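Long-range contact in L-glyceraldehyde 3-phosphate reductase (Clostridium beijerinckii, PDB 6HG6), which probably reduces aldehydes such as furfural with NADPH, as an aldo-keto reductase of the TIM-barrel type: residues Lys260-Leu272 with Asp319-Asn331. Sequence-based numbering, arbitrary orientation. Where two conformers were deposited one is given.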
ATOM      1  N   LYS A 260      10.335 -18.998 -15.926  1.00 73.63           N
ATOM      2  CA  LYS A 260      10.154 -18.060 -14.787  1.00 68.59           C
ATOM      3  C   LYS A 260      11.391 -18.115 -13.886  1.00 66.15           C
ATOM      4  O   LYS A 260      11.871 -17.044 -13.495  1.00 63.29           O
ATOM      5  CB  LYS A 260       8.898 -18.430 -13.988  1.00 67.71           C
ATOM      6  CG  LYS A 260       8.670 -17.645 -12.704  1.00 65.54           C
ATOM      7  CD  LYS A 260       8.563 -16.142 -12.904  1.00 65.22           C
ATOM      8  CE  LYS A 260       7.463 -15.724 -13.859  1.00 65.48           C
ATOM      9  NZ  LYS A 260       7.432 -14.255 -14.049  1.00 65.44           N
ATOM     10  N   LEU A 261      11.862 -19.316 -13.535  1.00 65.85           N
ATOM     11  CA  LEU A 261      13.042 -19.509 -12.642  1.00 65.86           C
ATOM     12  C   LEU A 261      14.295 -18.842 -13.261  1.00 64.74           C
ATOM     13  O   LEU A 261      15.254 -18.425 -12.498  1.00 63.94           O
ATOM     14  CB  LEU A 261      13.279 -21.005 -12.382  1.00 69.51           C
ATOM     15  CG  LEU A 261      12.711 -21.570 -11.073  1.00 69.47           C
ATOM     16  CD1 LEU A 261      11.226 -21.299 -10.932  1.00 68.17           C
ATOM     17  CD2 LEU A 261      12.999 -23.077 -10.979  1.00 72.61           C
ATOM     18  N   GLU A 262      14.361 -18.877 -14.633  1.00 65.32           N
ATOM     19  CA  GLU A 262      15.457 -18.252 -15.427  1.00 65.88           C
ATOM     20  C   GLU A 262      15.375 -16.722 -15.310  1.00 61.99           C
ATOM     21  O   GLU A 262      16.429 -16.086 -15.155  1.00 61.15           O
ATOM     22  CB  GLU A 262      15.367 -18.642 -16.905  1.00 69.24           C
ATOM     23  CG  GLU A 262      16.442 -18.011 -17.784  1.00 71.42           C
ATOM     24  CD  GLU A 262      17.865 -18.517 -17.510  1.00 74.98           C
ATOM     25  OE1 GLU A 262      17.990 -19.280 -16.411  1.00 76.36           O
ATOM     26  OE2 GLU A 262      18.867 -18.053 -18.302  1.00 78.74           O
ATOM     27  N   GLN A 263      14.174 -16.154 -15.430  1.00 58.81           N
ATOM     28  CA  GLN A 263      13.958 -14.693 -15.273  1.00 56.31           C
ATOM     29  C   GLN A 263      14.439 -14.256 -13.876  1.00 54.48           C
ATOM     30  O   GLN A 263      15.077 -13.121 -13.746  1.00 54.33           O
ATOM     31  CB  GLN A 263      12.483 -14.323 -15.436  1.00 54.15           C
ATOM     32  CG  GLN A 263      11.938 -14.511 -16.842  1.00 55.49           C
ATOM     33  CD  GLN A 263      10.479 -14.135 -16.883  1.00 54.37           C
ATOM     34  OE1 GLN A 263       9.733 -14.396 -15.945  1.00 53.17           O
ATOM     35  NE2 GLN A 263      10.077 -13.455 -17.942  1.00 54.73           N
ATOM     36  N   ILE A 264      14.110 -15.087 -12.869  1.00 53.28           N
ATOM     37  CA  ILE A 264      14.417 -14.823 -11.438  1.00 51.48           C
ATOM     38  C   ILE A 264      15.915 -14.941 -11.217  1.00 52.63           C
ATOM     39  O   ILE A 264      16.466 -14.123 -10.470  1.00 50.60           O
ATOM     40  CB  ILE A 264      13.619 -15.765 -10.520  1.00 51.65           C
ATOM     41  CG1 ILE A 264      12.121 -15.480 -10.605  1.00 50.84           C
ATOM     42  CG2 ILE A 264      14.112 -15.675  -9.090  1.00 50.95           C
ATOM     43  CD1 ILE A 264      11.245 -16.495  -9.885  1.00 51.56           C
ATOM     44  N   ARG A 265      16.552 -15.926 -11.858  1.00 54.71           N
ATOM     45  CA  ARG A 265      18.005 -16.131 -11.712  1.00 57.38           C
ATOM     46  C   ARG A 265      18.748 -14.879 -12.252  1.00 56.41           C
ATOM     47  O   ARG A 265      19.800 -14.529 -11.631  1.00 59.42           O
ATOM     48  CB  ARG A 265      18.464 -17.392 -12.455  1.00 60.79           C
ATOM     49  CG  ARG A 265      19.949 -17.677 -12.293  1.00 64.50           C
ATOM     50  CD  ARG A 265      20.399 -18.818 -13.178  1.00 68.20           C
ATOM     51  NE  ARG A 265      20.442 -18.445 -14.595  1.00 70.12           N
ATOM     52  CZ  ARG A 265      21.434 -17.755 -15.178  1.00 71.84           C
ATOM     53  NH1 ARG A 265      22.466 -17.328 -14.455  1.00 72.27           N
ATOM     54  NH2 ARG A 265      21.373 -17.462 -16.474  1.00 72.60           N
ATOM     55  N   ARG A 266      18.350 -14.431 -13.460  1.00 55.26           N
ATOM     56  CA  ARG A 266      19.010 -13.287 -14.149  1.00 54.86           C
ATOM     57  C   ARG A 266      18.731 -11.974 -13.398  1.00 51.20           C
ATOM     58  O   ARG A 266      19.628 -11.137 -13.358  1.00 49.91           O
ATOM     59  CB  ARG A 266      18.548 -13.153 -15.601  1.00 56.41           C
ATOM     60  CG  ARG A 266      18.943 -14.310 -16.509  1.00 60.77           C
ATOM     61  CD  ARG A 266      18.258 -14.118 -17.849  1.00 62.76           C
ATOM     62  NE  ARG A 266      19.126 -13.630 -18.904  1.00 66.54           N
ATOM     63  CZ  ARG A 266      18.755 -12.994 -20.025  1.00 67.99           C
ATOM     64  NH1 ARG A 266      17.492 -12.669 -20.257  1.00 66.65           N
ATOM     65  NH2 ARG A 266      19.682 -12.681 -20.924  1.00 70.43           N
ATOM     66  N   LEU A 267      17.537 -11.783 -12.837  1.00 48.71           N
ATOM     67  CA  LEU A 267      17.216 -10.531 -12.084  1.00 46.75           C
ATOM     68  C   LEU A 267      18.059 -10.495 -10.789  1.00 46.97           C
ATOM     69  O   LEU A 267      18.704  -9.463 -10.436  1.00 48.76           O
ATOM     70  CB  LEU A 267      15.721 -10.436 -11.753  1.00 44.37           C
ATOM     71  CG  LEU A 267      14.811 -10.189 -12.952  1.00 44.28           C
ATOM     72  CD1 LEU A 267      13.359 -10.372 -12.552  1.00 42.69           C
ATOM     73  CD2 LEU A 267      15.039  -8.816 -13.564  1.00 43.72           C
ATOM     74  N   ASN A 268      18.189 -11.714 -10.183  1.00 47.26           N
ATOM     75  CA  ASN A 268      18.932 -11.830  -8.909  1.00 47.50           C
ATOM     76  C   ASN A 268      20.416 -11.508  -9.165  1.00 48.93           C
ATOM     77  O   ASN A 268      21.069 -10.992  -8.241  1.00 48.64           O
ATOM     78  CB  ASN A 268      18.777 -13.220  -8.303  1.00 48.71           C
ATOM     79  CG  ASN A 268      19.481 -13.333  -6.974  1.00 48.83           C
ATOM     80  OD1 ASN A 268      19.139 -12.627  -6.037  1.00 47.65           O
ATOM     81  ND2 ASN A 268      20.450 -14.226  -6.903  1.00 51.73           N
ATOM     82  N   ASN A 269      20.925 -11.818 -10.367  1.00 50.33           N
ATOM     83  CA  ASN A 269      22.332 -11.481 -10.729  1.00 52.34           C
ATOM     84  C   ASN A 269      22.478  -9.953 -10.801  1.00 50.17           C
ATOM     85  O   ASN A 269      23.575  -9.423 -10.368  1.00 51.49           O
ATOM     86  CB  ASN A 269      22.785 -12.196 -12.006  1.00 55.44           C
ATOM     87  CG  ASN A 269      23.082 -13.662 -11.755  1.00 58.56           C
ATOM     88  OD1 ASN A 269      23.491 -14.023 -10.414  1.00 61.52           O
ATOM     89  ND2 ASN A 269      22.991 -14.519 -13.093  1.00 61.02           N
ATOM     90  N   ILE A 270      21.474  -9.262 -11.353  1.00 47.69           N
ATOM     91  CA  ILE A 270      21.504  -7.773 -11.411  1.00 46.26           C
ATOM     92  C   ILE A 270      21.491  -7.223  -9.967  1.00 44.72           C
ATOM     93  O   ILE A 270      22.287  -6.260  -9.641  1.00 45.31           O
ATOM     94  CB  ILE A 270      20.355  -7.234 -12.271  1.00 44.49           C
ATOM     95  CG1 ILE A 270      20.481  -7.756 -13.703  1.00 46.18           C
ATOM     96  CG2 ILE A 270      20.313  -5.725 -12.215  1.00 42.97           C
ATOM     97  CD1 ILE A 270      19.281  -7.512 -14.554  1.00 45.54           C
ATOM     98  N   ALA A 271      20.686  -7.851  -9.092  1.00 43.78           N
ATOM     99  CA  ALA A 271      20.593  -7.434  -7.678  1.00 42.66           C
ATOM    100  C   ALA A 271      21.944  -7.652  -6.983  1.00 44.60           C
ATOM    101  O   ALA A 271      22.439  -6.702  -6.357  1.00 43.61           O
ATOM    102  CB  ALA A 271      19.449  -8.158  -6.996  1.00 41.40           C
ATOM    103  N   LEU A 272      22.573  -8.822  -7.134  1.00 47.74           N
ATOM    104  CA  LEU A 272      23.852  -9.118  -6.446  1.00 50.56           C
ATOM    105  C   LEU A 272      24.919  -8.035  -6.815  1.00 51.60           C
ATOM    106  O   LEU A 272      25.617  -7.443  -5.816  1.00 52.35           O
ATOM    107  CB  LEU A 272      24.393 -10.514  -6.821  1.00 54.06           C
ATOM    108  CG  LEU A 272      23.632 -11.730  -6.281  1.00 55.01           C
ATOM    109  CD1 LEU A 272      24.299 -13.023  -6.697  1.00 57.40           C
ATOM    110  CD2 LEU A 272      23.509 -11.699  -4.766  1.00 54.84           C
ATOM    111  N   ASP A 319      20.921   3.128 -16.966  1.00 47.73           N
ATOM    112  CA  ASP A 319      20.082   2.837 -18.167  1.00 48.87           C
ATOM    113  C   ASP A 319      20.321   1.357 -18.549  1.00 48.12           C
ATOM    114  O   ASP A 319      19.340   0.670 -18.927  1.00 47.38           O
ATOM    115  CB  ASP A 319      20.348   3.860 -19.287  1.00 52.49           C
ATOM    116  CG  ASP A 319      19.883   5.286 -18.969  1.00 52.94           C
ATOM    117  OD1 ASP A 319      18.939   5.442 -18.192  1.00 55.35           O
ATOM    118  OD2 ASP A 319      20.498   6.243 -19.488  1.00 59.35           O
ATOM    119  N   GLU A 320      21.511   0.833 -18.247  1.00 47.82           N
ATOM    120  CA  GLU A 320      21.845  -0.591 -18.578  1.00 48.84           C
ATOM    121  C   GLU A 320      21.023  -1.566 -17.667  1.00 47.00           C
ATOM    122  O   GLU A 320      20.562  -2.725 -18.243  1.00 48.20           O
ATOM    123  CB  GLU A 320      23.320  -0.919 -18.410  1.00 50.32           C
ATOM    124  CG  GLU A 320      23.645  -2.340 -18.822  1.00 51.72           C
ATOM    125  CD  GLU A 320      25.137  -2.621 -18.810  1.00 53.91           C
ATOM    126  OE1 GLU A 320      25.731  -2.243 -17.780  1.00 53.89           O
ATOM    127  OE2 GLU A 320      25.712  -3.161 -19.823  1.00 55.07           O
ATOM    128  N   GLU A 321      21.000  -1.234 -16.332  1.00 44.96           N
ATOM    129  CA  GLU A 321      20.264  -2.132 -15.405  1.00 43.65           C
ATOM    130  C   GLU A 321      18.815  -2.182 -15.857  1.00 42.55           C
ATOM    131  O   GLU A 321      18.227  -3.282 -15.850  1.00 42.51           O
ATOM    132  CB  GLU A 321      20.348  -1.668 -13.951  1.00 42.36           C
ATOM    133  CG  GLU A 321      21.696  -1.905 -13.328  1.00 44.00           C
ATOM    134  CD  GLU A 321      21.923  -1.246 -11.977  1.00 43.24           C
ATOM    135  OE1 GLU A 321      21.346  -0.216 -11.720  1.00 42.29           O
ATOM    136  OE2 GLU A 321      22.734  -1.760 -11.213  1.00 45.41           O
ATOM    137  N   LEU A 322      18.243  -1.008 -16.148  1.00 41.64           N
ATOM    138  CA  LEU A 322      16.829  -0.866 -16.519  1.00 40.63           C
ATOM    139  C   LEU A 322      16.511  -1.605 -17.819  1.00 42.32           C
ATOM    140  O   LEU A 322      15.507  -2.311 -17.831  1.00 41.02           O
ATOM    141  CB  LEU A 322      16.472   0.613 -16.627  1.00 40.16           C
ATOM    142  CG  LEU A 322      16.449   1.386 -15.300  1.00 38.33           C
ATOM    143  CD1 LEU A 322      15.794   2.734 -15.499  1.00 37.65           C
ATOM    144  CD2 LEU A 322      15.768   0.609 -14.182  1.00 36.71           C
ATOM    145  N   MET A 323      17.308  -1.450 -18.879  1.00 44.56           N
ATOM    146  CA  MET A 323      16.977  -2.134 -20.152  1.00 47.32           C
ATOM    147  C   MET A 323      17.131  -3.655 -19.961  1.00 47.31           C
ATOM    148  O   MET A 323      16.372  -4.430 -20.665  1.00 48.78           O
ATOM    149  CB  MET A 323      17.869  -1.650 -21.290  1.00 50.98           C
ATOM    150  CG  MET A 323      19.179  -2.321 -21.281  1.00 54.25           C
ATOM    151  SD  MET A 323      19.463  -3.547 -22.571  1.00 60.20           S
ATOM    152  CE  MET A 323      17.812  -4.020 -23.060  1.00 58.58           C
ATOM    153  N   MET A 324      18.024  -4.093 -19.033  1.00 46.64           N
ATOM    154  CA  MET A 324      18.203  -5.543 -18.776  1.00 47.82           C
ATOM    155  C   MET A 324      16.984  -6.073 -18.010  1.00 45.71           C
ATOM    156  O   MET A 324      16.467  -7.152 -18.341  1.00 45.35           O
ATOM    157  CB  MET A 324      19.470  -5.800 -17.965  1.00 49.44           C
ATOM    158  CG  MET A 324      20.705  -5.622 -18.820  1.00 52.92           C
ATOM    159  SD  MET A 324      22.183  -5.718 -17.533  1.00 57.28           S
ATOM    160  CE  MET A 324      22.126  -7.713 -17.698  1.00 57.14           C
ATOM    161  N   ILE A 325      16.542  -5.320 -17.012  1.00 43.27           N
ATOM    162  CA  ILE A 325      15.385  -5.732 -16.175  1.00 42.08           C
ATOM    163  C   ILE A 325      14.124  -5.826 -17.061  1.00 42.76           C
ATOM    164  O   ILE A 325      13.197  -6.651 -16.806  1.00 43.34           O
ATOM    165  CB  ILE A 325      15.182  -4.769 -15.003  1.00 39.71           C
ATOM    166  CG1 ILE A 325      16.286  -4.964 -13.966  1.00 39.96           C
ATOM    167  CG2 ILE A 325      13.808  -4.989 -14.424  1.00 37.90           C
ATOM    168  CD1 ILE A 325      16.336  -3.873 -12.924  1.00 38.40           C
ATOM    169  N   ASP A 326      13.974  -4.849 -17.961  1.00 43.90           N
ATOM    170  CA  ASP A 326      12.843  -4.860 -18.922  1.00 45.31           C
ATOM    171  C   ASP A 326      12.961  -6.046 -19.893  1.00 48.19           C
ATOM    172  O   ASP A 326      11.975  -6.794 -20.073  1.00 47.36           O
ATOM    173  CB  ASP A 326      12.783  -3.562 -19.712  1.00 46.01           C
ATOM    174  CG  ASP A 326      12.210  -2.415 -18.898  1.00 44.50           C
ATOM    175  OD1 ASP A 326      11.736  -2.652 -17.695  1.00 42.74           O
ATOM    176  OD2 ASP A 326      12.196  -1.293 -19.464  1.00 45.69           O
ATOM    177  N   GLU A 327      14.122  -6.274 -20.470  1.00 50.88           N
ATOM    178  CA  GLU A 327      14.218  -7.363 -21.468  1.00 54.76           C
ATOM    179  C   GLU A 327      13.947  -8.715 -20.766  1.00 54.48           C
ATOM    180  O   GLU A 327      13.282  -9.629 -21.428  1.00 57.86           O
ATOM    181  CB  GLU A 327      15.548  -7.257 -22.218  1.00 58.28           C
ATOM    182  CG  GLU A 327      15.590  -8.142 -23.455  1.00 62.86           C
ATOM    183  CD  GLU A 327      15.964  -9.587 -23.193  1.00 66.48           C
ATOM    184  OE1 GLU A 327      15.933 -10.399 -24.191  1.00 72.10           O
ATOM    185  OE2 GLU A 327      16.358  -9.893 -22.017  1.00 68.42           O
ATOM    186  N   ILE A 328      14.424  -8.848 -19.500  1.00 53.03           N
ATOM    187  CA  ILE A 328      14.353 -10.114 -18.711  1.00 53.57           C
ATOM    188  C   ILE A 328      12.912 -10.357 -18.253  1.00 52.54           C
ATOM    189  O   ILE A 328      12.468 -11.503 -18.308  1.00 53.00           O
ATOM    190  CB  ILE A 328      15.306 -10.101 -17.493  1.00 53.30           C
ATOM    191  CG1 ILE A 328      16.788 -10.150 -17.869  1.00 56.52           C
ATOM    192  CG2 ILE A 328      14.969 -11.237 -16.546  1.00 52.93           C
ATOM    193  CD1 ILE A 328      17.713  -9.852 -16.692  1.00 56.11           C
ATOM    194  N   SER A 329      12.226  -9.303 -17.805  0.50 50.69           N
ATOM    195  CA  SER A 329      10.836  -9.329 -17.274  0.50 49.98           C
ATOM    196  C   SER A 329       9.817  -9.463 -18.401  0.50 51.76           C
ATOM    197  O   SER A 329       8.688  -9.863 -18.112  0.50 50.73           O
ATOM    198  CB  SER A 329      10.545  -8.088 -16.481  0.50 47.29           C
ATOM    199  OG  SER A 329      11.428  -8.008 -15.380  0.50 46.88           O
ATOM    200  N   ALA A 330      10.197  -9.106 -19.625  1.00 55.15           N
ATOM    201  CA  ALA A 330       9.312  -9.168 -20.814  1.00 59.16           C
ATOM    202  C   ALA A 330       8.891 -10.626 -21.029  1.00 64.47           C
ATOM    203  O   ALA A 330       9.793 -11.484 -21.055  1.00 64.60           O
ATOM    204  CB  ALA A 330      10.029  -8.641 -22.030  1.00 61.13           C
ATOM    205  N   ASN A 331       7.583 -10.895 -21.125  1.00 69.32           N
ATOM    206  CA  ASN A 331       7.032 -12.254 -21.406  1.00 75.95           C
ATOM    207  C   ASN A 331       7.596 -12.753 -22.746  1.00 80.29           C
ATOM    208  O   ASN A 331       8.621 -13.449 -22.849  1.00 84.00           O
ATOM    209  CB  ASN A 331       5.499 -12.270 -21.447  1.00 77.32           C
ATOM    210  CG  ASN A 331       4.865 -11.732 -20.185  1.00 75.74           C
ATOM    211  OD1 ASN A 331       5.559 -11.218 -19.312  1.00 79.34           O
ATOM    212  ND2 ASN A 331       3.551 -11.832 -20.087  1.00 77.10           N
ATOM    213  OXT ASN A 331       7.028 -12.458 -23.800  1.00 84.24           O
TER
HETATM  214  O   HOH W   1      23.396  -4.507 -11.433  1.00 36.03           O
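Ile-328 fits as a knob into the hole formed by Gln-263, Arg-266, Leu-267 and Ile-270. The pair is two antiparallel helices, 258-273 and the C-terminal 319-329. In sequence the first comes between strand 218-222 and helix 278-286, and the second follows helix 302-308. They probably correspond to the two extra helices added to the (beta/alpha)8 TIM barrel, as in other aldo-keto reductases. Their segment axes come within 9.8 Å at an angle of 170°. CG2 of Ile-328, anti to the backbone N, points toward Gln-263 and Leu-267. It reaches Leu-267 CG at 3.7 Å, and the two side chains lie alongside each other, running in opposite senses. CG1 carries CD1 to Arg-266 CB and to Ile-270 CD1, the latter tip to tip at 3.5 Å. Ile-270 is the reciprocal knob, set among Glu-321, Met-324, Ile-325 and Ile-328. Its CD1 lies 3.8 Å from Met-324 CB. Leu-267 and Ile-270 also touch Leu-278 and Met-281, respectively, of helix 278-286.

Arg-266 NH1 makes a weak, long salt bridge to Glu-327 OE2, with the guanidinium and carboxylate planes 77° apart. A water donates to both Ile-270 O and Glu-321 OE2, while Glu-321 OE1 pairs with Arg-274. At the other end, Lys-260 NZ donates to Gln-263 OE1 at 3.0 Å, which helps fix the amide beside the last turn of 319-329. There Ile-328 CG2 lies 3.4 Å from Gln-263 O.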